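HTH-type transcriptional activator AmpR (Pseudomonas aeruginosa PAO1, PDB 5MMH) activates the beta-lactamase gene ampC by binding its promoter, probably in response to cell-wall muropeptides recognised by the effector domain, the part described here. Local coordinates at residues 24-29 and 201-206; 77-82 and 180-185; 84-89 and 153-158; 93-98 and 170-175. All blocks are in the same frame, centred on the assembly; numbering follows the deposited sequence.

The first contact element met from the N terminus is helix 20-37, and interaction 1 closes the longest loop by setting it against the C-terminal helix 194-215. Strand 73-86 then serves two contacts in turn: its residues 77-80 pair with strand 181-187 in interaction 2, and its end pairs with strand 153-156 in interaction 3. Interactions 2, 3 and 4 all lie within the loop of interaction 1, and 3 and 4 within that of 2, whereas 3 and 4 cross, their segments alternating along the chain. Interactions 1 and 2 touch through W26 and F79 and through L203 and L78; interaction 4 ties two outer loops together beside interaction 3.

Interaction 1 (24-29 and 201-206); sequences VGWLLP and GWLLEM
Two helices of the LysR-type effector domain, a fold of the periplasmic-binding-protein class, meet here: helix 20-37 near the N terminus and the C-terminal helix 194-215. W26 and L27 face W202, L203 and M206. The short segments run at 124° to each other with their axes 12.2 Å apart, a separation that long side chains must span, and two tryptophans, two leucines and a methionine suit it. W26 presents the rim of its six-membered ring. There CZ3 meets L203 CD1 at 3.9 Å, while CH2 touches M206 CB at 3.7 Å. The backbone of M206 also lies at this rim, its carbonyl O 3.7 Å from W26 CZ2. With CG trans to the backbone N (chi1 -164°), the indole of W26 extends across the gap to the other helix. One methyl of L27, CD1, does the remaining work: it lies at the edge of the W202 indole, 4.1 Å from CZ3, and is 4.3 Å from L203 CD1. M206 also packs within its own helix, where its bent chain places CG over one face of the W202 ring. The polar ends of the indoles are served by other residues: W202 NE1 bonds to D33 of helix 20-37, and W26 NE1 makes a weak bond to E210. F79 lies against W26, and R30 makes a cation-pi contact with it. On another side of helix 20-37, V24, L28 and P29 pack on the second subunit. Across the two segments the contact is therefore apolar and buried, held by shape and dispersion, with directional bonds at its margins.

Interaction 2 (77-82 and 180-185); sequences ALFEAP and GSYWLT
W183 has the methyl of A77 over one face of its indole, a CH-pi contact with CB 4.0 Å from the centroid of the six-membered ring. Alanine fits, since its single methyl is small enough to sit close over the ring, toward the rim. The rings of F79 and Y182 meet obliquely, planes at 61°, with F79 CE1 3.8 Å from Y182 CD2. F79 CG lies between its backbone N and carbonyl carbon, the crowded position (chi1 51°), and this brings the phenyl group against the tyrosine. A81 CB lies 3.5 Å from Y182 CE2, and F65 meets Y182 edge-to-face. These groups sit on antiparallel neighbours in the mixed sheet, strands 73-86 and 181-187. Three backbone bonds join the segments. L78 N donates to Y182 O at 2.9 Å. Y182 N donates to F79 O at 3.0 Å. The third, A81 N to G180 O, is longer at 3.2 Å but nearly straight (175°), in the carbonyl plane on a lone pair. L78 CD2 packs on L184 CB at 4.2 Å. W183 NE1 bonds to G66 O on the next strand. Backbone polarity is thus met strand to strand, while the aromatic and aliphatic groups supply apolar packing beside those bonds.

Interaction 3 (84-89 and 153-158); sequences TVLCCP and ALAPAA
L86 N donates to A153 O at 2.8 Å, and the same oxygen receives a CA-H...O contact from V85 CA at 3.2 Å. The amide of L86 approaches from 39° above the carbonyl plane rather than on a lone pair. Here the far end of the long strand 73-86 pairs antiparallel with 153-156, the edge strand of the six-stranded mixed sheet within this chain. In return A153 N gives a bond to L86 O, also 2.8 Å long. The second hydrogen-bonded pair, T84 with A155, exchanges T84 N to A155 O at 2.9 Å and A155 N to T84 O at 3.1 Å; between the two pairs lies the non-hydrogen-bonded pair V85 and L154. The T84, L86, A153 and A155 side chains share one face, where L86 CB meets A153 CB at 4.3 Å. The short alanine side chains let helix 139-147 lie close, L143 touching both and M142 touching A153. On the other face, V85 and L154 present apolar branches to W115 of helix 114-121. T84 OG1, anti to the backbone N (chi1 -155°), bonds to T175 O of a neighbouring loop, which leaves T84 CG2 to touch A157 CB at 4.0 Å.

Interaction 4 (93-98 and 170-175); sequences AQLHSP and RRPFAT
Apolar contacts dominate this meeting of two loops, with F173 meeting L95 and P98 of the other loop. The ring of P98 lies over one face of the phenyl group, a CH-pi contact with CG 4.1 Å from the centroid and 14° off the normal; P98 CD is 3.7 Å from F173 CE1. The opposite face is occupied by P172 CB from within the same loop, so the phenyl group is sandwiched by two prolines, whose compact rings bring C-H groups onto each face. L95 crosses F173 at about a right angle, its CB 3.9 Å from F173 CZ, and its methyl CD1 reaches P172 CG at 4.1 Å. With CG anti to the carbonyl carbon (chi1 -48°), the phenyl group reaches the 93-98 loop.

The polar link across the contact is a water that donates both to P172 O at 3.0 Å and to L95 O at 3.3 Å. Within 170-175, the long arginine side chain folds back on its own loop: R171 NE bonds to F173 O at 3.2 Å with the oxygen in the guanidinium plane, and NH2 of R171 bonds to A174 O. That guanidinium also makes a salt bridge with E176, while W118 of helix 114-121 packs on both F173 and P98. The contact thus rests on ring and methyl packing at the surface, with one water between the two backbones and R171 tying down the backbone carbonyls of F173 and A174.

Interaction 1 (24-29 and 201-206)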
loop_
_atom_site.group_PDB
_atom_site.type_symbol
_atom_site.label_atom_id
_atom_site.label_comp_id
_atom_site.label_asym_id
_atom_site.label_seq_id
_atom_site.Cartn_x
_atom_site.Cartn_y
_atom_site.Cartn_z
ATOM N N VAL A 24 4.273 -0.916 8.614
ATOM C CA VAL A 24 3.629 -2.161 9.025
ATOM C C VAL A 24 4.636 -3.298 9.099
ATOM O O VAL A 24 4.496 -4.177 9.944
ATOM C CB VAL A 24 2.431 -2.542 8.126
ATOM C CG1 VAL A 24 1.395 -1.450 8.145
ATOM C CG2 VAL A 24 2.857 -2.800 6.717
ATOM N N GLY A 25 5.679 -3.288 8.265
ATOM C CA GLY A 25 6.679 -4.340 8.367
ATOM C C GLY A 25 7.673 -4.194 9.514
ATOM O O GLY A 25 8.295 -5.195 9.896
ATOM N N TRP A 26 7.851 -2.979 10.072
ATOM C CA TRP A 26 8.969 -2.740 11.000
ATOM C C TRP A 26 8.662 -1.800 12.162
ATOM O O TRP A 26 8.937 -2.126 13.318
ATOM C CB TRP A 26 10.182 -2.189 10.234
ATOM C CG TRP A 26 11.489 -2.256 11.001
ATOM C CD1 TRP A 26 12.386 -3.292 11.005
ATOM C CD2 TRP A 26 12.038 -1.250 11.871
ATOM N NE1 TRP A 26 13.457 -2.996 11.819
ATOM C CE2 TRP A 26 13.272 -1.751 12.362
ATOM C CE3 TRP A 26 11.605 0.011 12.293
ATOM C CZ2 TRP A 26 14.069 -1.032 13.245
ATOM C CZ3 TRP A 26 12.398 0.734 13.148
ATOM C CH2 TRP A 26 13.632 0.216 13.620
ATOM N N LEU A 27 8.109 -0.624 11.887
ATOM C CA LEU A 27 7.945 0.351 12.958
ATOM C C LEU A 27 6.892 -0.089 13.968
ATOM O O LEU A 27 7.111 0.005 15.185
ATOM C CB LEU A 27 7.578 1.711 12.374
ATOM C CG LEU A 27 7.524 2.858 13.366
ATOM C CD1 LEU A 27 8.918 3.108 13.995
ATOM C CD2 LEU A 27 7.004 4.110 12.684
ATOM N N LEU A 28 5.740 -0.556 13.486
ATOM C CA LEU A 28 4.595 -0.815 14.356
ATOM C C LEU A 28 4.869 -1.967 15.316
ATOM O O LEU A 28 4.417 -1.896 16.466
ATOM C CB LEU A 28 3.324 -1.095 13.542
ATOM C CG LEU A 28 2.579 0.077 12.886
ATOM C CD1 LEU A 28 1.307 -0.422 12.220
ATOM C CD2 LEU A 28 2.235 1.194 13.850
ATOM N N PRO A 29 5.558 -3.041 14.896
ATOM C CA PRO A 29 5.993 -4.062 15.873
ATOM C C PRO A 29 6.852 -3.527 17.009
ATOM O O PRO A 29 6.917 -4.172 18.062
ATOM C CB PRO A 29 6.793 -5.058 15.020
ATOM C CG PRO A 29 6.185 -4.951 13.657
ATOM C CD PRO A 29 5.767 -3.506 13.503
ATOM N N GLY A 201 16.441 9.451 19.195
ATOM C CA GLY A 201 17.330 8.594 19.962
ATOM C C GLY A 201 16.830 7.164 20.025
ATOM O O GLY A 201 17.571 6.216 19.749
ATOM N N TRP A 202 15.549 6.993 20.349
ATOM C CA TRP A 202 14.960 5.660 20.380
ATOM C C TRP A 202 14.999 4.996 19.006
ATOM O O TRP A 202 15.270 3.792 18.896
ATOM C CB TRP A 202 13.524 5.742 20.897
ATOM C CG TRP A 202 12.794 4.459 20.766
ATOM C CD1 TRP A 202 12.751 3.449 21.680
ATOM C CD2 TRP A 202 11.998 4.035 19.660
ATOM N NE1 TRP A 202 12.001 2.423 21.205
ATOM C CE2 TRP A 202 11.522 2.752 19.965
ATOM C CE3 TRP A 202 11.659 4.611 18.430
ATOM C CZ2 TRP A 202 10.696 2.035 19.100
ATOM C CZ3 TRP A 202 10.846 3.905 17.572
ATOM C CH2 TRP A 202 10.363 2.631 17.913
ATOM N N LEU A 203 14.736 5.756 17.941
ATOM C CA LEU A 203 14.687 5.130 16.620
ATOM C C LEU A 203 16.071 4.695 16.156
ATOM O O LEU A 203 16.211 3.653 15.495
ATOM C CB LEU A 203 14.063 6.076 15.601
ATOM C CG LEU A 203 13.974 5.587 14.155
ATOM C CD1 LEU A 203 12.972 4.447 14.017
ATOM C CD2 LEU A 203 13.609 6.762 13.267
ATOM N N LEU A 204 17.103 5.480 16.484
ATOM C CA LEU A 204 18.474 5.104 16.126
ATOM C C LEU A 204 18.929 3.857 16.874
ATOM O O LEU A 204 19.607 3.002 16.301
ATOM C CB LEU A 204 19.427 6.266 16.401
ATOM C CG LEU A 204 19.268 7.409 15.397
ATOM C CD1 LEU A 204 20.180 8.590 15.738
ATOM C CD2 LEU A 204 19.544 6.918 13.980
ATOM N N GLU A 205 18.594 3.750 18.158
ATOM C CA GLU A 205 18.876 2.523 18.902
ATOM C C GLU A 205 18.243 1.312 18.220
ATOM O O GLU A 205 18.916 0.311 17.948
ATOM C CB GLU A 205 18.358 2.662 20.325
ATOM C CG GLU A 205 18.644 1.474 21.214
ATOM C CD GLU A 205 18.185 1.727 22.637
ATOM O OE1 GLU A 205 17.274 1.009 23.115
ATOM O OE2 GLU A 205 18.720 2.671 23.265
ATOM N N MET A 206 16.942 1.388 17.936
ATOM C CA MET A 206 16.265 0.285 17.259
ATOM C C MET A 206 16.871 0.020 15.885
ATOM O O MET A 206 16.982 -1.129 15.461
ATOM C CB MET A 206 14.765 0.578 17.117
ATOM C CG MET A 206 13.984 0.702 18.426
ATOM S SD MET A 206 14.063 -0.697 19.579
ATOM C CE MET A 206 13.264 -2.007 18.704
#

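Interaction 2 (77-82 and 180-185)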
loop_
_atom_site.group_PDB
_atom_site.type_symbol
_atom_site.label_atom_id
_atom_site.label_comp_id
_atom_site.label_asym_id
_atom_site.label_seq_id
_atom_site.Cartn_x
_atom_site.Cartn_y
_atom_site.Cartn_z
ATOM N N ALA A 77 20.740 8.191 8.183
ATOM C CA ALA A 77 20.570 6.807 7.758
ATOM C C ALA A 77 20.105 5.925 8.909
ATOM O O ALA A 77 20.560 6.068 10.046
ATOM C CB ALA A 77 21.868 6.261 7.199
ATOM N N LEU A 78 19.176 5.016 8.613
ATOM C CA LEU A 78 18.761 3.999 9.580
ATOM C C LEU A 78 19.423 2.655 9.293
ATOM O O LEU A 78 20.233 2.191 10.104
ATOM C CB LEU A 78 17.226 3.878 9.607
ATOM C CG LEU A 78 16.526 5.215 9.906
ATOM C CD1 LEU A 78 15.017 5.207 9.602
ATOM C CD2 LEU A 78 16.789 5.611 11.353
ATOM N N PHE A 79 19.135 2.047 8.137
ATOM C CA PHE A 79 19.726 0.777 7.736
ATOM C C PHE A 79 19.410 0.521 6.264
ATOM O O PHE A 79 18.429 1.049 5.731
ATOM C CB PHE A 79 19.239 -0.391 8.627
ATOM C CG PHE A 79 17.709 -0.500 8.776
ATOM C CD1 PHE A 79 16.951 -1.181 7.843
ATOM C CD2 PHE A 79 17.058 0.026 9.883
ATOM C CE1 PHE A 79 15.554 -1.303 7.983
ATOM C CE2 PHE A 79 15.669 -0.091 10.038
ATOM C CZ PHE A 79 14.913 -0.752 9.087
ATOM N N GLU A 80 20.266 -0.277 5.620
ATOM C CA GLU A 80 20.072 -0.723 4.241
ATOM C C GLU A 80 18.848 -1.623 4.111
ATOM O O GLU A 80 18.494 -2.374 5.025
ATOM C CB GLU A 80 21.284 -1.531 3.738
ATOM C CG GLU A 80 22.557 -0.780 3.423
ATOM C CD GLU A 80 23.712 -1.718 3.025
ATOM O OE1 GLU A 80 23.653 -2.290 1.915
ATOM O OE2 GLU A 80 24.671 -1.896 3.822
ATOM N N ALA A 81 18.223 -1.591 2.941
ATOM C CA ALA A 81 17.145 -2.529 2.621
ATOM C C ALA A 81 17.454 -3.143 1.266
ATOM O O ALA A 81 16.939 -2.687 0.237
ATOM C CB ALA A 81 15.775 -1.851 2.635
ATOM N N PRO A 82 18.295 -4.178 1.228
ATOM C CA PRO A 82 18.597 -4.822 -0.049
ATOM C C PRO A 82 17.353 -5.477 -0.609
ATOM O O PRO A 82 16.486 -5.954 0.128
ATOM C CB PRO A 82 19.658 -5.871 0.308
ATOM C CG PRO A 82 20.090 -5.540 1.698
ATOM C CD PRO A 82 18.932 -4.883 2.352
ATOM N N GLY A 180 19.191 1.081 -1.917
ATOM C CA GLY A 180 18.798 2.184 -1.063
ATOM C C GLY A 180 18.702 1.763 0.385
ATOM O O GLY A 180 18.886 0.595 0.734
ATOM N N SER A 181 18.415 2.753 1.228
ATOM C CA SER A 181 18.294 2.598 2.663
ATOM C C SER A 181 17.021 3.295 3.109
ATOM O O SER A 181 16.409 4.040 2.347
ATOM C CB SER A 181 19.496 3.211 3.398
ATOM O OG SER A 181 20.707 2.642 2.947
ATOM N N TYR A 182 16.623 3.034 4.351
ATOM C CA TYR A 182 15.621 3.836 5.030
ATOM C C TYR A 182 16.317 4.957 5.786
ATOM O O TYR A 182 17.376 4.748 6.386
ATOM C CB TYR A 182 14.782 2.968 5.973
ATOM C CG TYR A 182 13.859 2.061 5.194
ATOM C CD1 TYR A 182 12.746 2.586 4.540
ATOM C CD2 TYR A 182 14.124 0.706 5.059
ATOM C CE1 TYR A 182 11.902 1.783 3.800
ATOM C CE2 TYR A 182 13.273 -0.119 4.325
ATOM C CZ TYR A 182 12.169 0.435 3.692
ATOM O OH TYR A 182 11.321 -0.342 2.944
ATOM N N TRP A 183 15.721 6.144 5.744
ATOM C CA TRP A 183 16.290 7.372 6.286
ATOM C C TRP A 183 15.278 8.065 7.184
ATOM O O TRP A 183 14.087 8.110 6.863
ATOM C CB TRP A 183 16.688 8.346 5.161
ATOM C CG TRP A 183 17.693 7.784 4.199
ATOM C CD1 TRP A 183 17.450 6.920 3.161
ATOM C CD2 TRP A 183 19.100 8.043 4.185
ATOM N NE1 TRP A 183 18.625 6.629 2.502
ATOM C CE2 TRP A 183 19.655 7.297 3.119
ATOM C CE3 TRP A 183 19.950 8.828 4.975
ATOM C CZ2 TRP A 183 21.021 7.328 2.815
ATOM C CZ3 TRP A 183 21.295 8.850 4.675
ATOM C CH2 TRP A 183 21.822 8.098 3.607
ATOM N N LEU A 184 15.744 8.639 8.289
ATOM C CA LEU A 184 14.933 9.589 9.041
ATOM C C LEU A 184 15.250 10.994 8.525
ATOM O O LEU A 184 16.376 11.475 8.675
ATOM C CB LEU A 184 15.198 9.466 10.535
ATOM C CG LEU A 184 14.469 10.489 11.395
ATOM C CD1 LEU A 184 12.954 10.183 11.463
ATOM C CD2 LEU A 184 15.075 10.491 12.766
ATOM N N THR A 185 14.272 11.646 7.898
ATOM C CA THR A 185 14.491 12.938 7.268
ATOM C C THR A 185 13.685 14.016 7.977
ATOM O O THR A 185 12.705 13.739 8.675
ATOM C CB THR A 185 14.126 12.915 5.774
ATOM O OG1 THR A 185 12.715 13.125 5.597
ATOM C CG2 THR A 185 14.517 11.595 5.150
HETATM O O HOH W 1 17.855 -1.536 -1.705
#

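Interaction 3 (84-89 and 153-158)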
loop_
_atom_site.group_PDB
_atom_site.type_symbol
_atom_site.label_atom_id
_atom_site.label_comp_id
_atom_site.label_asym_id
_atom_site.label_seq_id
_atom_site.Cartn_x
_atom_site.Cartn_y
_atom_site.Cartn_z
ATOM N N THR A 84 15.373 -8.316 -2.948
ATOM C CA THR A 84 15.461 -9.689 -3.418
ATOM C C THR A 84 14.152 -10.088 -4.094
ATOM O O THR A 84 13.122 -9.427 -3.947
ATOM C CB THR A 84 15.793 -10.651 -2.267
ATOM O OG1 THR A 84 16.423 -11.816 -2.802
ATOM C CG2 THR A 84 14.530 -11.058 -1.491
ATOM N N VAL A 85 14.207 -11.197 -4.827
ATOM C CA VAL A 85 13.033 -11.753 -5.492
ATOM C C VAL A 85 12.141 -12.440 -4.466
ATOM O O VAL A 85 12.609 -13.272 -3.680
ATOM C CB VAL A 85 13.456 -12.730 -6.598
ATOM C CG1 VAL A 85 12.291 -13.586 -7.008
ATOM C CG2 VAL A 85 14.015 -11.974 -7.801
ATOM N N LEU A 86 10.842 -12.096 -4.471
ATOM C CA LEU A 86 9.862 -12.685 -3.574
ATOM C C LEU A 86 8.644 -13.100 -4.384
ATOM O O LEU A 86 8.214 -12.371 -5.283
ATOM C CB LEU A 86 9.464 -11.704 -2.464
ATOM C CG LEU A 86 10.601 -11.296 -1.519
ATOM C CD1 LEU A 86 10.169 -10.133 -0.653
ATOM C CD2 LEU A 86 11.012 -12.467 -0.644
ATOM N N CYS A 87 8.084 -14.270 -4.072
ATOM C CA CYS A 87 6.963 -14.794 -4.850
ATOM C C CYS A 87 6.190 -15.805 -4.021
ATOM O O CYS A 87 6.601 -16.183 -2.922
ATOM C CB CYS A 87 7.440 -15.424 -6.154
ATOM S SG CYS A 87 8.599 -16.789 -5.933
ATOM N N CYS A 88 5.047 -16.235 -4.560
ATOM C CA CYS A 88 4.259 -17.264 -3.891
ATOM C C CYS A 88 4.883 -18.649 -4.104
ATOM O O CYS A 88 5.661 -18.852 -5.042
ATOM C CB CYS A 88 2.813 -17.245 -4.390
ATOM S SG CYS A 88 2.588 -17.707 -6.115
ATOM N N PRO A 89 4.570 -19.615 -3.219
ATOM C CA PRO A 89 5.082 -20.991 -3.410
ATOM C C PRO A 89 4.744 -21.588 -4.767
ATOM O O PRO A 89 5.606 -22.208 -5.406
ATOM C CB PRO A 89 4.411 -21.772 -2.271
ATOM C CG PRO A 89 4.034 -20.744 -1.261
ATOM C CD PRO A 89 3.747 -19.482 -2.002
ATOM N N ALA A 153 7.833 -10.587 -7.347
ATOM C CA ALA A 153 8.163 -9.316 -6.711
ATOM C C ALA A 153 9.664 -9.147 -6.488
ATOM O O ALA A 153 10.415 -10.114 -6.341
ATOM C CB ALA A 153 7.444 -9.179 -5.372
ATOM N N LEU A 154 10.084 -7.884 -6.449
ATOM C CA LEU A 154 11.440 -7.476 -6.103
ATOM C C LEU A 154 11.307 -6.374 -5.061
ATOM O O LEU A 154 10.892 -5.252 -5.381
ATOM C CB LEU A 154 12.209 -6.997 -7.336
ATOM C CG LEU A 154 13.600 -6.391 -7.129
ATOM C CD1 LEU A 154 14.561 -7.404 -6.507
ATOM C CD2 LEU A 154 14.135 -5.870 -8.455
ATOM N N ALA A 155 11.662 -6.691 -3.823
ATOM C CA ALA A 155 11.287 -5.874 -2.679
ATOM C C ALA A 155 12.262 -6.170 -1.547
ATOM O O ALA A 155 13.047 -7.126 -1.633
ATOM C CB ALA A 155 9.837 -6.169 -2.253
ATOM N N PRO A 156 12.244 -5.371 -0.472
ATOM C CA PRO A 156 13.141 -5.635 0.674
ATOM C C PRO A 156 12.631 -6.795 1.518
ATOM O O PRO A 156 11.544 -6.723 2.094
ATOM C CB PRO A 156 13.112 -4.318 1.465
ATOM C CG PRO A 156 12.563 -3.287 0.522
ATOM C CD PRO A 156 11.604 -4.045 -0.364
ATOM N N ALA A 157 13.427 -7.867 1.596
ATOM C CA ALA A 157 13.046 -9.031 2.402
ATOM C C ALA A 157 12.807 -8.650 3.853
ATOM O O ALA A 157 11.900 -9.184 4.505
ATOM C CB ALA A 157 14.133 -10.113 2.341
ATOM N N ALA A 158 13.612 -7.725 4.373
ATOM C CA ALA A 158 13.553 -7.357 5.779
ATOM C C ALA A 158 12.269 -6.630 6.141
ATOM O O ALA A 158 12.013 -6.408 7.324
ATOM C CB ALA A 158 14.767 -6.500 6.135
#

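Interaction 4 (93-98 and 170-175)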
loop_
_atom_site.group_PDB
_atom_site.type_symbol
_atom_site.label_atom_id
_atom_site.label_comp_id
_atom_site.label_asym_id
_atom_site.label_seq_id
_atom_site.Cartn_x
_atom_site.Cartn_y
_atom_site.Cartn_z
ATOM N N ALA A 93 8.085 -22.845 -6.890
ATOM C CA ALA A 93 8.416 -24.194 -7.342
ATOM C C ALA A 93 8.864 -24.206 -8.801
ATOM O O ALA A 93 9.781 -24.951 -9.173
ATOM C CB ALA A 93 7.213 -25.116 -7.146
ATOM N N GLN A 94 8.243 -23.370 -9.638
ATOM C CA GLN A 94 8.508 -23.345 -11.072
ATOM C C GLN A 94 9.834 -22.684 -11.437
ATOM O O GLN A 94 10.218 -22.726 -12.611
ATOM C CB GLN A 94 7.358 -22.628 -11.787
ATOM C CG GLN A 94 6.005 -23.318 -11.615
ATOM C CD GLN A 94 4.826 -22.402 -11.904
ATOM O OE1 GLN A 94 4.691 -21.868 -13.006
ATOM N NE2 GLN A 94 3.959 -22.226 -10.912
ATOM N N LEU A 95 10.539 -22.079 -10.485
ATOM C CA LEU A 95 11.801 -21.405 -10.764
ATOM C C LEU A 95 12.969 -22.293 -10.350
ATOM O O LEU A 95 13.012 -22.783 -9.216
ATOM C CB LEU A 95 11.881 -20.064 -10.032
ATOM C CG LEU A 95 10.977 -18.925 -10.487
ATOM C CD1 LEU A 95 10.752 -17.993 -9.328
ATOM C CD2 LEU A 95 11.598 -18.174 -11.663
ATOM N N HIS A 96 13.910 -22.493 -11.266
ATOM C CA HIS A 96 15.132 -23.236 -10.982
ATOM C C HIS A 96 16.379 -22.377 -11.091
ATOM O O HIS A 96 17.301 -22.528 -10.290
ATOM C CB HIS A 96 15.252 -24.444 -11.927
ATOM C CG HIS A 96 13.961 -25.175 -12.143
ATOM N ND1 HIS A 96 13.517 -25.551 -13.394
ATOM C CD2 HIS A 96 13.014 -25.591 -11.268
ATOM C CE1 HIS A 96 12.354 -26.169 -13.279
ATOM N NE2 HIS A 96 12.025 -26.204 -11.999
ATOM N N SER A 97 16.428 -21.482 -12.060
ATOM C CA SER A 97 17.493 -20.508 -12.204
ATOM C C SER A 97 16.861 -19.137 -12.382
ATOM O O SER A 97 15.713 -19.028 -12.832
ATOM C CB SER A 97 18.386 -20.834 -13.409
ATOM O OG SER A 97 17.678 -20.648 -14.626
ATOM N N PRO A 98 17.581 -18.064 -12.032
ATOM C CA PRO A 98 17.067 -16.712 -12.298
ATOM C C PRO A 98 16.693 -16.469 -13.756
ATOM O O PRO A 98 15.927 -15.542 -14.039
ATOM C CB PRO A 98 18.227 -15.810 -11.874
ATOM C CG PRO A 98 18.928 -16.605 -10.808
ATOM C CD PRO A 98 18.827 -18.042 -11.247
ATOM N N ARG A 170 7.722 -16.777 -0.332
ATOM C CA ARG A 170 8.978 -17.493 -0.444
ATOM C C ARG A 170 10.042 -16.620 -1.089
ATOM O O ARG A 170 9.753 -15.742 -1.905
ATOM C CB ARG A 170 8.810 -18.799 -1.242
ATOM C CG ARG A 170 7.869 -19.797 -0.563
ATOM C CD ARG A 170 8.239 -21.267 -0.811
ATOM N NE ARG A 170 9.411 -21.679 -0.041
ATOM C CZ ARG A 170 10.631 -21.847 -0.551
ATOM N NH1 ARG A 170 10.847 -21.658 -1.851
ATOM N NH2 ARG A 170 11.636 -22.215 0.239
ATOM N N ARG A 171 11.282 -16.878 -0.694
ATOM C CA ARG A 171 12.468 -16.296 -1.311
ATOM C C ARG A 171 13.152 -17.371 -2.145
ATOM O O ARG A 171 13.815 -18.256 -1.582
ATOM C CB ARG A 171 13.420 -15.767 -0.237
ATOM C CG ARG A 171 14.667 -15.103 -0.793
ATOM C CD ARG A 171 15.507 -14.534 0.326
ATOM N NE ARG A 171 16.719 -13.919 -0.188
ATOM C CZ ARG A 171 17.414 -13.007 0.477
ATOM N NH1 ARG A 171 17.009 -12.613 1.679
ATOM N NH2 ARG A 171 18.502 -12.481 -0.067
ATOM N N PRO A 172 13.016 -17.358 -3.476
ATOM C CA PRO A 172 13.574 -18.457 -4.280
ATOM C C PRO A 172 15.072 -18.397 -4.528
ATOM O O PRO A 172 15.660 -19.454 -4.792
ATOM C CB PRO A 172 12.807 -18.350 -5.609
ATOM C CG PRO A 172 12.270 -16.951 -5.637
ATOM C CD PRO A 172 11.998 -16.592 -4.217
ATOM N N PHE A 173 15.708 -17.222 -4.478
ATOM C CA PHE A 173 17.139 -17.110 -4.752
ATOM C C PHE A 173 17.851 -16.353 -3.638
ATOM O O PHE A 173 17.245 -15.584 -2.883
ATOM C CB PHE A 173 17.417 -16.402 -6.082
ATOM C CG PHE A 173 16.593 -16.921 -7.224
ATOM C CD1 PHE A 173 16.831 -18.182 -7.757
ATOM C CD2 PHE A 173 15.573 -16.151 -7.762
ATOM C CE1 PHE A 173 16.070 -18.660 -8.818
ATOM C CE2 PHE A 173 14.803 -16.624 -8.819
ATOM C CZ PHE A 173 15.052 -17.880 -9.348
ATOM N N ALA A 174 19.167 -16.560 -3.569
ATOM C CA ALA A 174 20.005 -15.891 -2.581
ATOM C C ALA A 174 20.423 -14.484 -3.000
ATOM O O ALA A 174 20.691 -13.641 -2.134
ATOM C CB ALA A 174 21.253 -16.732 -2.296
ATOM N N THR A 175 20.481 -14.211 -4.300
ATOM C CA THR A 175 21.011 -12.942 -4.781
ATOM C C THR A 175 20.225 -11.755 -4.222
ATOM O O THR A 175 18.986 -11.738 -4.261
ATOM C CB THR A 175 20.983 -12.927 -6.313
ATOM O OG1 THR A 175 21.802 -13.985 -6.820
ATOM C CG2 THR A 175 21.521 -11.610 -6.850
HETATM O O HOH W 2 14.714 -21.605 -6.703
#